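Local coordinates for protein EvdO2 (Micromonospora carbonacea, PDB 4XAB) that probably acts as a non-haem iron, 2-oxoglutarate-dependent oxygenase that carries out an oxidative cyclization in orthosomycin antibiotic biosynthesis, at residues A[128-133]-A[170-175]. Residues are numbered along the deposited sequence; the frame is centred on the assembly and turned at random.
Sequences WHQDEA and PVLPHH. With NI (nickel (II) ion), chain B.
With CG anti to its own carbonyl carbon (chi1 -70°) and the chain extended beyond, Gln130 sends its amide to the 170-175 loop, while His174, its first torsion similar at -74°, turns its ring back to the 128-133 backbone. The amide uses both ends: OE1 accepts from Leu172 N, in the carbonyl plane on a lone pair, at 2.8 Å, and NE2 donates almost straight to Pro170 O at 3.0 Å, sharing itself with Arg212 O. His174 is gripped from two sides, since ND1 donates to Leu172 O at 2.6 Å and NE2 receives Gln130 N at 3.0 Å. That backbone N-H lies between the two residues that begin the facial triad of the double-stranded beta-helix oxygenases, the His-X-Asp motif in which His129 NE2 (its ND1 bonded to Pro127 O) and Asp131 OD1 bind nickel (II), probably replacing iron, completed by His215; His174 probably steadies this turn as a second-shell residue. Ala133 CB sits squarely over the His174 ring, 3.4 Å from its centroid, a CH-pi contact. A leucine in place of His174 would probably leave the Gln130 N-H and Leu172 O without their mates and the metal-binding turn less firmly held. Farther out, Val171 CG2 lies 3.9 Å from Glu132 CD, whose OE2 forms salt bridges with Arg212 and Arg246.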
# COMPACT_ATOMS: atom_id res chain seq x y z
N TRP A 128 4.92 11.46 3.20
CA TRP A 128 4.25 11.77 1.93
C TRP A 128 5.07 11.32 0.72
O TRP A 128 6.25 11.59 0.63
CB TRP A 128 3.98 13.27 1.83
CG TRP A 128 2.84 13.70 2.67
CD1 TRP A 128 2.90 14.35 3.87
CD2 TRP A 128 1.46 13.50 2.38
NE1 TRP A 128 1.64 14.58 4.35
CE2 TRP A 128 0.73 14.06 3.46
CE3 TRP A 128 0.76 12.90 1.33
CZ2 TRP A 128 -0.66 14.04 3.50
CZ3 TRP A 128 -0.62 12.88 1.37
CH2 TRP A 128 -1.32 13.44 2.45
N HIS A 129 4.41 10.61 -0.20
CA HIS A 129 5.04 10.15 -1.43
C HIS A 129 3.97 9.84 -2.45
O HIS A 129 2.79 9.70 -2.11
CB HIS A 129 5.91 8.90 -1.20
CG HIS A 129 5.12 7.67 -0.85
ND1 HIS A 129 4.60 7.44 0.40
CD2 HIS A 129 4.75 6.60 -1.61
CE1 HIS A 129 3.95 6.29 0.41
NE2 HIS A 129 4.02 5.76 -0.80
N GLN A 130 4.39 9.71 -3.71
CA GLN A 130 3.55 9.13 -4.74
C GLN A 130 4.22 7.84 -5.17
O GLN A 130 5.45 7.79 -5.34
CB GLN A 130 3.39 10.08 -5.93
CG GLN A 130 2.55 11.28 -5.62
CD GLN A 130 2.86 12.42 -6.55
OE1 GLN A 130 3.96 12.97 -6.51
NE2 GLN A 130 1.91 12.77 -7.41
N ASP A 131 3.43 6.78 -5.34
CA ASP A 131 4.03 5.49 -5.66
C ASP A 131 4.77 5.59 -7.01
O ASP A 131 5.79 4.93 -7.21
CB ASP A 131 2.97 4.39 -5.68
CG ASP A 131 2.43 4.07 -4.30
OD1 ASP A 131 3.07 4.46 -3.30
OD2 ASP A 131 1.35 3.46 -4.21
N GLU A 132 4.27 6.42 -7.91
CA GLU A 132 4.93 6.57 -9.22
C GLU A 132 6.35 7.15 -9.09
O GLU A 132 7.19 6.96 -9.97
CB GLU A 132 4.09 7.45 -10.15
CG GLU A 132 4.62 7.43 -11.60
CD GLU A 132 3.62 7.97 -12.60
OE1 GLU A 132 2.42 7.98 -12.30
OE2 GLU A 132 4.06 8.40 -13.69
N ALA A 133 6.64 7.83 -7.99
CA ALA A 133 7.99 8.39 -7.82
C ALA A 133 9.06 7.30 -7.77
O ALA A 133 10.25 7.57 -8.00
CB ALA A 133 8.05 9.26 -6.55
N PRO A 170 1.38 16.85 -10.89
CA PRO A 170 2.64 16.24 -11.32
C PRO A 170 3.08 15.13 -10.37
O PRO A 170 2.56 14.99 -9.26
CB PRO A 170 3.63 17.41 -11.27
CG PRO A 170 3.08 18.29 -10.18
CD PRO A 170 1.57 18.17 -10.26
N VAL A 171 4.04 14.33 -10.82
CA VAL A 171 4.85 13.57 -9.89
C VAL A 171 5.72 14.63 -9.24
O VAL A 171 6.56 15.25 -9.88
CB VAL A 171 5.67 12.47 -10.56
CG1 VAL A 171 6.57 11.79 -9.52
CG2 VAL A 171 4.73 11.46 -11.20
N LEU A 172 5.45 14.86 -7.96
CA LEU A 172 6.07 15.90 -7.15
C LEU A 172 7.55 15.64 -6.94
O LEU A 172 8.01 14.52 -7.07
CB LEU A 172 5.35 15.96 -5.81
CG LEU A 172 3.89 16.37 -5.94
CD1 LEU A 172 3.10 16.05 -4.69
CD2 LEU A 172 3.82 17.87 -6.27
N PRO A 173 8.31 16.70 -6.64
CA PRO A 173 9.72 16.46 -6.34
C PRO A 173 9.87 15.52 -5.15
O PRO A 173 9.25 15.75 -4.12
CB PRO A 173 10.27 17.85 -6.02
CG PRO A 173 9.36 18.79 -6.75
CD PRO A 173 7.99 18.14 -6.67
N HIS A 174 10.66 14.47 -5.31
CA HIS A 174 10.92 13.57 -4.19
C HIS A 174 12.41 13.54 -3.90
O HIS A 174 13.24 13.87 -4.75
CB HIS A 174 10.43 12.14 -4.47
CG HIS A 174 8.94 11.97 -4.40
ND1 HIS A 174 8.06 12.63 -5.24
CD2 HIS A 174 8.17 11.17 -3.62
CE1 HIS A 174 6.82 12.24 -4.97
NE2 HIS A 174 6.86 11.37 -3.99
N HIS A 175 12.76 13.12 -2.70
CA HIS A 175 14.16 12.87 -2.38
C HIS A 175 14.22 11.66 -1.47
O HIS A 175 13.22 11.29 -0.86
CB HIS A 175 14.80 14.08 -1.72
CG HIS A 175 14.05 14.61 -0.54
ND1 HIS A 175 14.36 14.26 0.75
CD2 HIS A 175 13.02 15.48 -0.46
CE1 HIS A 175 13.54 14.88 1.58
NE2 HIS A 175 12.72 15.63 0.87
NI NI B . 2.83 4.16 -1.28
O HOH W 1 1.55 2.65 -1.64